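Local coordinates for protein prophenoloxidase b (Marsupenaeus japonicus, PDB 3WKY) that is a type 3 copper protein of crustacean hemolymph, the precursor of a phenoloxidase that probably hydroxylates monophenols and oxidises o-diphenols at a dicopper centre, at residues R417-N422 with M632-E637; S640-I645 with V649-N654; R525-V530 with N589-V594; K502-L507 with I626-P631. All blocks are in the same frame, centred on the assembly; numbering follows the deposited sequence. Where two conformers were deposited one is given.

Interaction 1: residues R417-N422 with M632-E637. With NAG (2-acetamido-2-deoxy-beta-D-glucopyranose), chain E.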
# COMPACT_ATOMS: atom_id res chain seq x y z
N ARG A 417 -35.58 -1.54 41.88
CA ARG A 417 -37.02 -1.30 41.74
C ARG A 417 -37.49 -1.55 40.31
O ARG A 417 -38.58 -2.06 40.09
CB ARG A 417 -37.36 0.13 42.17
CG ARG A 417 -38.85 0.44 42.17
CD ARG A 417 -39.58 -0.44 43.20
NE ARG A 417 -41.03 -0.28 43.13
CZ ARG A 417 -41.84 -1.08 42.45
NH1 ARG A 417 -43.15 -0.85 42.44
NH2 ARG A 417 -41.35 -2.11 41.76
N GLN A 418 -36.66 -1.19 39.33
CA GLN A 418 -37.03 -1.40 37.93
C GLN A 418 -37.05 -2.87 37.54
O GLN A 418 -37.61 -3.23 36.50
CB GLN A 418 -36.09 -0.62 36.98
CG GLN A 418 -36.34 0.89 36.96
CD GLN A 418 -35.37 1.60 36.04
OE1 GLN A 418 -34.16 1.36 36.10
NE2 GLN A 418 -35.88 2.47 35.19
N LEU A 419 -36.45 -3.73 38.37
CA LEU A 419 -36.37 -5.16 38.05
C LEU A 419 -37.20 -6.02 39.01
O LEU A 419 -37.37 -7.21 38.79
CB LEU A 419 -34.92 -5.66 38.10
CG LEU A 419 -33.97 -5.06 37.06
CD1 LEU A 419 -32.56 -5.55 37.32
CD2 LEU A 419 -34.43 -5.45 35.67
N SER A 420 -37.68 -5.40 40.08
CA SER A 420 -38.39 -6.15 41.11
C SER A 420 -39.79 -6.55 40.65
O SER A 420 -40.38 -5.94 39.76
CB SER A 420 -38.48 -5.34 42.41
OG SER A 420 -39.26 -4.18 42.22
N GLY A 421 -40.33 -7.62 41.25
CA GLY A 421 -41.65 -8.10 40.87
C GLY A 421 -42.29 -8.88 42.01
O GLY A 421 -41.59 -9.43 42.86
N ASN A 422 -43.62 -8.95 42.01
CA ASN A 422 -44.34 -9.66 43.08
C ASN A 422 -44.38 -11.17 42.86
O ASN A 422 -44.59 -11.94 43.81
CB ASN A 422 -45.77 -9.11 43.20
CG ASN A 422 -45.82 -7.74 43.85
OD1 ASN A 422 -45.44 -7.58 45.01
ND2 ASN A 422 -46.30 -6.75 43.11
N MET A 632 -38.16 -2.07 24.40
CA MET A 632 -38.24 -3.37 23.73
C MET A 632 -36.99 -4.20 24.03
O MET A 632 -35.85 -3.71 23.88
CB MET A 632 -38.40 -3.18 22.23
CG MET A 632 -39.69 -2.42 21.87
SD MET A 632 -39.81 -2.16 20.09
CE MET A 632 -40.79 -0.66 20.07
N GLY A 633 -37.19 -5.45 24.45
CA GLY A 633 -36.10 -6.33 24.80
C GLY A 633 -35.70 -6.26 26.27
O GLY A 633 -34.77 -6.94 26.69
N TYR A 634 -36.41 -5.44 27.05
CA TYR A 634 -36.17 -5.31 28.48
C TYR A 634 -36.27 -6.68 29.13
O TYR A 634 -37.12 -7.48 28.75
CB TYR A 634 -37.19 -4.34 29.08
CG TYR A 634 -37.47 -4.49 30.58
CD1 TYR A 634 -38.46 -5.34 31.04
CD2 TYR A 634 -36.77 -3.72 31.51
CE1 TYR A 634 -38.73 -5.45 32.40
CE2 TYR A 634 -37.04 -3.84 32.88
CZ TYR A 634 -38.02 -4.70 33.31
OH TYR A 634 -38.30 -4.82 34.67
N PRO A 635 -35.38 -6.97 30.09
CA PRO A 635 -34.35 -6.09 30.64
C PRO A 635 -32.96 -6.34 30.02
O PRO A 635 -31.97 -5.82 30.53
CB PRO A 635 -34.31 -6.51 32.10
CG PRO A 635 -34.56 -7.99 32.05
CD PRO A 635 -35.46 -8.24 30.85
N LEU A 636 -32.91 -7.12 28.94
CA LEU A 636 -31.65 -7.65 28.44
C LEU A 636 -31.03 -6.81 27.31
O LEU A 636 -30.43 -7.37 26.39
CB LEU A 636 -31.83 -9.10 28.00
CG LEU A 636 -32.32 -10.02 29.13
CD1 LEU A 636 -32.53 -11.43 28.60
CD2 LEU A 636 -31.33 -10.01 30.28
N GLU A 637 -31.20 -5.49 27.37
CA GLU A 637 -30.48 -4.61 26.46
C GLU A 637 -29.68 -3.55 27.22
O GLU A 637 -29.15 -2.63 26.60
CB GLU A 637 -31.42 -3.96 25.43
CG GLU A 637 -32.88 -3.81 25.90
CD GLU A 637 -33.03 -2.85 27.06
OE1 GLU A 637 -33.13 -3.33 28.22
OE2 GLU A 637 -33.08 -1.62 26.82
C1 NAG E . -46.48 -5.57 43.93
C2 NAG E . -45.46 -4.45 43.60
C3 NAG E . -45.97 -3.01 43.72
C4 NAG E . -47.49 -2.86 43.68
C5 NAG E . -48.12 -3.95 44.52
C6 NAG E . -49.63 -3.75 44.62
C7 NAG E . -43.21 -5.25 44.18
C8 NAG E . -42.66 -6.16 45.24
N2 NAG E . -44.32 -4.58 44.49
O3 NAG E . -45.42 -2.25 42.68
O4 NAG E . -47.87 -1.60 44.18
O5 NAG E . -47.83 -5.17 43.89
O6 NAG E . -50.17 -3.67 43.32
O7 NAG E . -42.63 -5.16 43.10

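Interaction 2: residues S640-I645 with V649-N654. With EDO (1,2-ethanediol), chain N.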
# COMPACT_ATOMS: atom_id res chain seq x y z
N SER A 640 -25.06 -4.39 33.15
CA SER A 640 -25.30 -4.76 34.55
C SER A 640 -23.97 -4.87 35.26
O SER A 640 -22.96 -5.18 34.63
CB SER A 640 -25.99 -6.12 34.63
OG SER A 640 -26.10 -6.53 36.00
N SER A 641 -23.95 -4.64 36.57
CA SER A 641 -22.72 -4.87 37.31
C SER A 641 -22.44 -6.37 37.44
O SER A 641 -21.31 -6.77 37.69
CB SER A 641 -22.79 -4.23 38.70
OG SER A 641 -23.88 -4.77 39.42
N LYS A 642 -23.47 -7.19 37.23
CA LYS A 642 -23.30 -8.64 37.30
C LYS A 642 -22.50 -9.15 36.11
O LYS A 642 -22.76 -8.77 34.96
CB LYS A 642 -24.66 -9.35 37.34
CG LYS A 642 -25.49 -9.02 38.58
CD LYS A 642 -24.79 -9.49 39.85
CE LYS A 642 -25.66 -9.27 41.09
NZ LYS A 642 -25.91 -7.82 41.35
N ALA A 643 -21.53 -10.02 36.40
CA ALA A 643 -20.62 -10.51 35.36
C ALA A 643 -21.26 -11.55 34.45
O ALA A 643 -20.91 -11.64 33.28
CB ALA A 643 -19.35 -11.07 35.98
N THR A 644 -22.17 -12.35 34.99
CA THR A 644 -22.76 -13.45 34.23
C THR A 644 -24.29 -13.38 34.24
O THR A 644 -24.87 -12.71 35.11
CB THR A 644 -22.31 -14.82 34.76
OG1 THR A 644 -22.79 -15.01 36.10
CG2 THR A 644 -20.78 -14.92 34.75
N ILE A 645 -24.92 -14.04 33.28
CA ILE A 645 -26.38 -14.07 33.24
C ILE A 645 -26.87 -14.87 34.45
O ILE A 645 -27.90 -14.54 35.02
CB ILE A 645 -26.94 -14.62 31.90
CG1 ILE A 645 -28.47 -14.47 31.84
CG2 ILE A 645 -26.49 -16.06 31.65
CD1 ILE A 645 -28.93 -13.01 31.90
N VAL A 649 -29.55 -13.33 37.17
CA VAL A 649 -30.85 -13.96 37.41
C VAL A 649 -30.99 -14.34 38.89
O VAL A 649 -32.09 -14.30 39.46
CB VAL A 649 -31.00 -15.19 36.48
CG1 VAL A 649 -32.08 -16.13 36.96
CG2 VAL A 649 -31.27 -14.75 35.04
N ASP A 650 -29.87 -14.72 39.50
CA ASP A 650 -29.88 -15.18 40.90
C ASP A 650 -30.24 -14.06 41.87
O ASP A 650 -30.70 -14.32 42.99
CB ASP A 650 -28.52 -15.77 41.26
CG ASP A 650 -28.32 -17.17 40.71
OD1 ASP A 650 -29.32 -17.78 40.26
OD2 ASP A 650 -27.17 -17.67 40.74
N GLU A 651 -30.04 -12.82 41.45
CA GLU A 651 -30.39 -11.65 42.25
C GLU A 651 -31.90 -11.42 42.32
O GLU A 651 -32.39 -10.73 43.22
CB GLU A 651 -29.68 -10.40 41.67
CG GLU A 651 -29.90 -9.10 42.44
CD GLU A 651 -29.23 -9.10 43.81
OE1 GLU A 651 -28.40 -9.99 44.08
OE2 GLU A 651 -29.53 -8.18 44.60
N HIS A 652 -32.65 -12.01 41.40
CA HIS A 652 -34.07 -11.69 41.25
C HIS A 652 -34.98 -12.91 41.25
O HIS A 652 -34.92 -13.74 40.35
CB HIS A 652 -34.27 -10.86 39.96
CG HIS A 652 -33.42 -9.64 39.91
ND1 HIS A 652 -32.23 -9.59 39.22
CD2 HIS A 652 -33.56 -8.43 40.51
CE1 HIS A 652 -31.68 -8.39 39.37
NE2 HIS A 652 -32.46 -7.67 40.15
N PRO A 653 -35.84 -13.03 42.28
CA PRO A 653 -36.73 -14.19 42.38
C PRO A 653 -37.73 -14.27 41.22
O PRO A 653 -38.23 -15.37 40.96
CB PRO A 653 -37.48 -13.96 43.70
CG PRO A 653 -36.61 -13.02 44.48
CD PRO A 653 -35.96 -12.14 43.45
N ASN A 654 -38.00 -13.15 40.56
CA ASN A 654 -38.90 -13.14 39.40
C ASN A 654 -38.19 -13.47 38.09
O ASN A 654 -38.77 -13.32 37.01
CB ASN A 654 -39.66 -11.82 39.27
CG ASN A 654 -38.74 -10.61 39.18
OD1 ASN A 654 -37.65 -10.60 39.76
ND2 ASN A 654 -39.18 -9.59 38.45
C1 EDO N . -22.28 -1.26 35.29
O1 EDO N . -22.65 0.12 35.10
C2 EDO N . -21.19 -1.62 34.28
O2 EDO N . -21.58 -2.73 33.46

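Interaction 3: residues R525-V530 with N589-V594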
# COMPACT_ATOMS: atom_id res chain seq x y z
N ARG A 525 -25.58 -9.03 23.06
CA ARG A 525 -25.61 -8.88 21.61
C ARG A 525 -26.38 -10.04 20.97
O ARG A 525 -26.61 -10.03 19.76
CB ARG A 525 -24.19 -8.83 21.03
CG ARG A 525 -23.23 -7.86 21.75
CD ARG A 525 -23.78 -6.42 21.84
NE ARG A 525 -24.32 -5.92 20.57
CZ ARG A 525 -23.58 -5.42 19.57
NH1 ARG A 525 -22.25 -5.39 19.69
NH2 ARG A 525 -24.16 -4.98 18.46
N TYR A 526 -26.75 -11.02 21.79
CA TYR A 526 -27.39 -12.25 21.29
C TYR A 526 -28.87 -12.45 21.65
O TYR A 526 -29.57 -13.14 20.92
CB TYR A 526 -26.62 -13.50 21.75
CG TYR A 526 -25.41 -13.86 20.90
CD1 TYR A 526 -25.54 -14.69 19.80
CD2 TYR A 526 -24.15 -13.36 21.20
CE1 TYR A 526 -24.43 -15.03 19.01
CE2 TYR A 526 -23.04 -13.68 20.42
CZ TYR A 526 -23.19 -14.52 19.34
OH TYR A 526 -22.09 -14.85 18.57
N TRP A 527 -29.35 -11.91 22.77
CA TRP A 527 -30.72 -12.25 23.22
C TRP A 527 -31.77 -12.00 22.14
O TRP A 527 -31.83 -10.91 21.59
CB TRP A 527 -31.11 -11.46 24.47
CG TRP A 527 -30.28 -11.81 25.66
CD1 TRP A 527 -29.38 -11.01 26.30
CD2 TRP A 527 -30.26 -13.07 26.35
NE1 TRP A 527 -28.81 -11.68 27.35
CE2 TRP A 527 -29.33 -12.95 27.40
CE3 TRP A 527 -30.94 -14.28 26.18
CZ2 TRP A 527 -29.06 -14.00 28.29
CZ3 TRP A 527 -30.67 -15.33 27.05
CH2 TRP A 527 -29.73 -15.18 28.09
N THR A 528 -32.59 -13.01 21.87
CA THR A 528 -33.68 -12.86 20.91
C THR A 528 -35.01 -13.27 21.54
O THR A 528 -35.06 -14.18 22.38
CB THR A 528 -33.45 -13.66 19.60
OG1 THR A 528 -34.48 -13.35 18.64
CG2 THR A 528 -33.42 -15.18 19.87
N GLU A 529 -36.06 -12.56 21.16
CA GLU A 529 -37.38 -12.81 21.74
C GLU A 529 -37.91 -14.20 21.38
O GLU A 529 -37.91 -14.59 20.22
CB GLU A 529 -38.37 -11.72 21.31
CG GLU A 529 -39.78 -11.86 21.93
CD GLU A 529 -40.65 -10.66 21.64
OE1 GLU A 529 -40.13 -9.51 21.66
OE2 GLU A 529 -41.87 -10.87 21.40
N VAL A 530 -38.36 -14.93 22.40
CA VAL A 530 -39.01 -16.22 22.22
C VAL A 530 -40.51 -16.01 22.38
O VAL A 530 -41.31 -16.47 21.56
CB VAL A 530 -38.54 -17.23 23.28
CG1 VAL A 530 -39.41 -18.51 23.26
CG2 VAL A 530 -37.08 -17.58 23.08
N ASN A 589 -26.27 -25.96 22.96
CA ASN A 589 -26.88 -25.49 24.20
C ASN A 589 -27.24 -24.00 24.19
O ASN A 589 -26.42 -23.16 23.83
CB ASN A 589 -25.97 -25.80 25.39
CG ASN A 589 -25.59 -27.27 25.45
OD1 ASN A 589 -24.41 -27.61 25.46
ND2 ASN A 589 -26.59 -28.13 25.47
N PHE A 590 -28.47 -23.69 24.60
CA PHE A 590 -28.97 -22.31 24.64
C PHE A 590 -29.50 -21.94 26.02
O PHE A 590 -30.13 -22.76 26.70
CB PHE A 590 -30.10 -22.11 23.64
CG PHE A 590 -29.67 -22.14 22.20
CD1 PHE A 590 -29.42 -23.35 21.56
CD2 PHE A 590 -29.57 -20.96 21.47
CE1 PHE A 590 -29.03 -23.39 20.23
CE2 PHE A 590 -29.18 -20.98 20.12
CZ PHE A 590 -28.91 -22.21 19.51
N HIS A 591 -29.27 -20.69 26.41
CA HIS A 591 -29.95 -20.12 27.56
C HIS A 591 -31.41 -19.85 27.19
O HIS A 591 -31.69 -19.39 26.09
CB HIS A 591 -29.33 -18.79 27.97
CG HIS A 591 -27.94 -18.88 28.51
ND1 HIS A 591 -27.62 -19.63 29.62
CD2 HIS A 591 -26.79 -18.28 28.11
CE1 HIS A 591 -26.32 -19.50 29.87
NE2 HIS A 591 -25.80 -18.69 28.97
N PHE A 592 -32.31 -20.09 28.14
CA PHE A 592 -33.74 -19.83 27.96
C PHE A 592 -34.12 -18.99 29.19
O PHE A 592 -34.41 -19.52 30.26
CB PHE A 592 -34.47 -21.18 27.93
CG PHE A 592 -35.92 -21.13 27.50
CD1 PHE A 592 -36.94 -20.97 28.45
CD2 PHE A 592 -36.28 -21.37 26.18
CE1 PHE A 592 -38.28 -20.98 28.07
CE2 PHE A 592 -37.62 -21.38 25.79
CZ PHE A 592 -38.62 -21.19 26.74
N PHE A 593 -34.05 -17.68 29.03
CA PHE A 593 -34.25 -16.73 30.13
C PHE A 593 -35.74 -16.45 30.30
O PHE A 593 -36.44 -16.19 29.31
CB PHE A 593 -33.50 -15.42 29.82
CG PHE A 593 -33.85 -14.25 30.74
CD1 PHE A 593 -34.97 -13.45 30.49
CD2 PHE A 593 -33.01 -13.91 31.78
CE1 PHE A 593 -35.27 -12.36 31.31
CE2 PHE A 593 -33.29 -12.82 32.61
CZ PHE A 593 -34.42 -12.04 32.37
N VAL A 594 -36.22 -16.49 31.54
CA VAL A 594 -37.64 -16.24 31.83
C VAL A 594 -37.78 -15.19 32.92
O VAL A 594 -37.20 -15.33 34.00
CB VAL A 594 -38.35 -17.54 32.32
CG1 VAL A 594 -39.83 -17.27 32.61
CG2 VAL A 594 -38.18 -18.66 31.31

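Interaction 4: residues K502-L507 with I626-P631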
# COMPACT_ATOMS: atom_id res chain seq x y z
N LYS A 502 -46.54 -10.04 33.06
CA LYS A 502 -46.09 -10.27 31.69
C LYS A 502 -44.87 -11.20 31.76
O LYS A 502 -43.92 -10.93 32.50
CB LYS A 502 -45.75 -8.95 31.01
CG LYS A 502 -44.95 -9.10 29.72
CD LYS A 502 -45.10 -7.88 28.82
CE LYS A 502 -46.33 -8.01 27.94
NZ LYS A 502 -46.54 -6.81 27.08
N LEU A 503 -44.92 -12.31 31.04
CA LEU A 503 -43.78 -13.21 30.96
C LEU A 503 -42.91 -12.75 29.79
O LEU A 503 -43.42 -12.42 28.72
CB LEU A 503 -44.24 -14.65 30.74
CG LEU A 503 -44.74 -15.33 32.02
CD1 LEU A 503 -45.38 -16.67 31.70
CD2 LEU A 503 -43.57 -15.51 32.98
N ARG A 504 -41.60 -12.70 30.01
CA ARG A 504 -40.67 -12.24 28.99
C ARG A 504 -39.64 -13.32 28.85
O ARG A 504 -38.91 -13.61 29.80
CB ARG A 504 -40.01 -10.95 29.45
CG ARG A 504 -40.99 -9.84 29.75
CD ARG A 504 -40.29 -8.66 30.34
NE ARG A 504 -41.24 -7.62 30.72
CZ ARG A 504 -41.68 -6.67 29.91
NH1 ARG A 504 -41.24 -6.58 28.65
NH2 ARG A 504 -42.55 -5.78 30.37
N ILE A 505 -39.57 -13.94 27.68
CA ILE A 505 -38.74 -15.12 27.50
C ILE A 505 -37.78 -14.89 26.33
O ILE A 505 -38.23 -14.52 25.25
CB ILE A 505 -39.61 -16.34 27.22
CG1 ILE A 505 -40.57 -16.53 28.41
CG2 ILE A 505 -38.75 -17.57 27.00
CD1 ILE A 505 -41.26 -17.87 28.48
N PHE A 506 -36.48 -15.08 26.56
CA PHE A 506 -35.46 -14.79 25.53
C PHE A 506 -34.48 -15.95 25.40
O PHE A 506 -34.27 -16.70 26.36
CB PHE A 506 -34.70 -13.49 25.86
CG PHE A 506 -35.54 -12.25 25.72
CD1 PHE A 506 -36.33 -11.80 26.76
CD2 PHE A 506 -35.54 -11.52 24.53
CE1 PHE A 506 -37.11 -10.65 26.63
CE2 PHE A 506 -36.31 -10.38 24.39
CZ PHE A 506 -37.09 -9.94 25.44
N LEU A 507 -33.86 -16.08 24.22
CA LEU A 507 -32.98 -17.20 23.92
C LEU A 507 -31.62 -16.64 23.50
O LEU A 507 -31.57 -15.59 22.85
CB LEU A 507 -33.55 -18.01 22.74
CG LEU A 507 -32.90 -19.36 22.38
CD1 LEU A 507 -33.35 -20.46 23.34
CD2 LEU A 507 -33.23 -19.75 20.94
N ILE A 626 -47.44 0.87 21.43
CA ILE A 626 -46.80 -0.24 22.13
C ILE A 626 -47.37 -0.24 23.56
O ILE A 626 -47.26 0.76 24.28
CB ILE A 626 -45.26 -0.07 22.18
CG1 ILE A 626 -44.71 0.30 20.79
CG2 ILE A 626 -44.58 -1.32 22.73
CD1 ILE A 626 -44.44 -0.87 19.90
N PRO A 627 -48.01 -1.34 23.98
CA PRO A 627 -48.74 -1.32 25.25
C PRO A 627 -47.80 -1.14 26.45
O PRO A 627 -48.06 -0.37 27.38
CB PRO A 627 -49.39 -2.71 25.32
CG PRO A 627 -49.15 -3.35 23.97
CD PRO A 627 -47.93 -2.70 23.40
N ASP A 628 -46.70 -1.87 26.37
CA ASP A 628 -45.69 -2.00 27.41
C ASP A 628 -44.79 -0.75 27.46
O ASP A 628 -44.21 -0.37 26.44
CB ASP A 628 -44.88 -3.24 27.03
CG ASP A 628 -43.80 -3.58 28.02
OD1 ASP A 628 -43.78 -2.99 29.11
OD2 ASP A 628 -42.97 -4.46 27.67
N PRO A 629 -44.68 -0.11 28.63
CA PRO A 629 -43.81 1.08 28.69
C PRO A 629 -42.31 0.74 28.73
O PRO A 629 -41.50 1.63 28.46
CB PRO A 629 -44.23 1.75 29.99
CG PRO A 629 -44.69 0.62 30.86
CD PRO A 629 -45.35 -0.36 29.93
N TRP A 630 -41.95 -0.51 29.04
CA TRP A 630 -40.53 -0.88 29.14
C TRP A 630 -39.88 -0.87 27.76
O TRP A 630 -40.56 -1.09 26.75
CB TRP A 630 -40.38 -2.25 29.82
CG TRP A 630 -40.81 -2.20 31.27
CD1 TRP A 630 -41.96 -2.71 31.80
CD2 TRP A 630 -40.09 -1.59 32.36
NE1 TRP A 630 -42.00 -2.46 33.16
CE2 TRP A 630 -40.87 -1.78 33.53
CE3 TRP A 630 -38.87 -0.92 32.47
CZ2 TRP A 630 -40.48 -1.30 34.78
CZ3 TRP A 630 -38.47 -0.45 33.71
CH2 TRP A 630 -39.27 -0.65 34.86
N PRO A 631 -38.57 -0.61 27.70
CA PRO A 631 -37.94 -0.62 26.37
C PRO A 631 -38.07 -2.01 25.72
O PRO A 631 -38.12 -3.01 26.44
CB PRO A 631 -36.47 -0.33 26.68
CG PRO A 631 -36.51 0.51 27.91
CD PRO A 631 -37.65 -0.12 28.74
O HOH W 1 -44.53 -6.21 25.53

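Interaction 1: residues R417-N422 with M632-E637
Tyr634 reaches across from the loop 632-637 and sets its hydroxyl against the backbone carbonyl of Gln418 in the short helical turn 416-419. With CG anti to the backbone N (chi1 157°), its ring is carried toward that turn, and OH donates to Gln418 O at 2.5 Å. The hydroxyl lies in the carbonyl plane, at a C=O...donor angle of 157°, while the acceptor in turn lies in the plane of the ring, at its edge. Leu419 comes to the same ring obliquely: its branch CD2 stands 4.1 Å from Tyr634 CE2 and also touches Pro635 CB at 3.7 Å. Pro635, joined to Tyr634 by a cis peptide bond, folds back so that its CB lies over one face of the tyrosine ring, toward the rim. Trp630 stacks on the same ring, and Tyr414 meets it edge to face. A phenylalanine in place of Tyr634 would probably keep much of this apolar packing but leave the Gln418 carbonyl without its hydroxyl mate. On the other segment, Asn422 carries an N-linked glycan, its ND2 bonded to C1 of the sugar, and in one of the two conformations of Arg417 its NH1 gives O3 of that sugar a weak hydrogen bond. The amide of Gln418 is held apart from the tyrosine, by Thr415 and Asn326 and by Leu684 of the second subunit. Tyrosine suits its place because it combines a flat apolar body with one polar tip: the body fills a buried site in the ig-like domain, and the hydroxyl binds a backbone carbonyl in a weakly bonded helical turn.

Interaction 2: residues S640-I645 with V649-N654
Ile645 and Val649 lie one turn apart in the short helix 645-650, joined by the backbone bond from Val649 N to Ile645 O, 3.0 Å long. In one of its two conformations Val649 holds CG1 anti to its own nitrogen (chi1 162°) and thereby turns CG2 back along the helix, 3.4 Å from Ile645 O. In that conformation the same CG2 lies 4.3 Å from Ile645 CG1, a loose apolar touch. Both branched side chains suit the buried side of the helix, where His591 and Phe593 of strand 588-598 and Leu657 of strand 655-664 receive them. Thr644 occupies the N-cap position, its OG1 accepting from Asp647 N, which fits a small hydroxyl residue just before a helix. Earlier in the loop, Ser640 OG accepts from Lys642 N at 3.0 Å, closing an ST turn. Lys642 then leaves this turn along a chain kinked at chi2 and chi4, and crosses Glu651 at about a right angle. Glu651 is bent too, at chi2 (69°), and its CG lies over one face of the His652 ring. The two charges approach without joining: Lys642 NZ remains 4.3 Å from Glu651 OE1. The chemistry is therefore divided by depth, with aliphatic branches and a regular helical bond inside and, nearer the surface, a charge attraction just beyond salt-bridge distance that is probably weakened by solvent and tolerant of movement.

Interaction 3: residues R525-V530 with N589-V594
Trp527 places CG beside its backbone nitrogen (chi1 -65°), and this swings the indole across to strand 588-598 so that the far corner of its six-membered ring, CZ3 and CH2, does the touching. His591 also has CG anti to its carbonyl carbon, while Phe593 has CG anti to its nitrogen (chi1 168°), which carries its ring away and presents mainly CB to the indole. Trp527 CH2 lies 3.6 Å from His591 CB, and Trp527 CZ3 lies 4.0 Å from Phe593 CB. The Trp527 side chain crosses that of His591 obliquely and that of Phe593 at about a right angle, and the touching is mainly through their CB atoms. On the other side of strand 588-598, Val530 CG1 approaches Phe592 CE2 obliquely at 4.2 Å. Strand 501-509 lies between strands 528-534 and 588-598 in the sheet, and its Ala508 gives a small surface beneath Trp527. With the indole cut back to an alanine here, a gap is likely to open beside His591 and Phe593, and Leu636 to lose a packing partner. The contact is thus wholly apolar, made by van der Waals fit between the chain entering strand 528-534 and strand 588-598, and a broad indole suits it because it can span the intervening strand.

Interaction 4: residues K502-L507 with I626-P631
The guanidinium of Arg504 has the carboxylate of Asp628 at its edge, in plane, and CD of Lys502 over one face, 3.6 Å above the plane and toward the rim. Trp630 approaches obliquely, its CD1 3.4 Å from Arg504 NH2. Arginine and aspartate come from opposite directions, and their planes are turned 42° apart, so the salt bridge is not the flat, paired kind. Instead, both terminal nitrogens converge on a single oxygen: Arg504 NH1 is 2.9 Å and NH2 3.0 Å from Asp628 OD2. NH1 meets OD2 on its syn side, whereas NH2 arrives from above the carboxylate plane and adds only a weak bond to OD1. The arginine chain is extended from CG to NE, which gives it the length to reach the loop. Asp628 OD1 meanwhile accepts from Trp630 N at 3.1 Å, forming an Asx turn that probably helps set the carboxylate's rotation; aspartate is short enough to accept from the backbone N two residues on and still meet the arginine. Lys502 NZ stays 4.3 Å from Asp628 OD2, but a water bridges them, accepting from NZ at 2.6 Å and donating to OD2. Two positive groups thus attend one carboxylate, which probably favours its charged form. Arg504 and Lys502 lie on strand 501-509, flanked in the sheet by strands 588-598 and 528-534. The carbonyls of Asp628 and Trp630 are bonded by Arg217, just before helix 218-239, whose Glu220 packs against Pro631, while Trp630 and Pro631 also touch Leu684 of the second subunit.

From the N terminus, the chain enters with 417-422, whose partner 632-637 comes only after some 210 residues, so interaction 1 closes the widest loop. Within it, interaction 4 joins strand 501-509 to residues 626-631, and within that in turn interaction 3 brings 525-530 to strand 588-598. Interaction 2 follows in series as a local closure round helix 645-650; none of the loops cross. Interactions 3 and 4 share one sheet, linked by the probable backbone bond from Phe593 N to Phe506 O. Leu636 connects interaction 1 to Trp527, Ile645 connects interaction 2 to the same indole, and Asn654 bonds Leu419 O, uniting sheet, loop and helix.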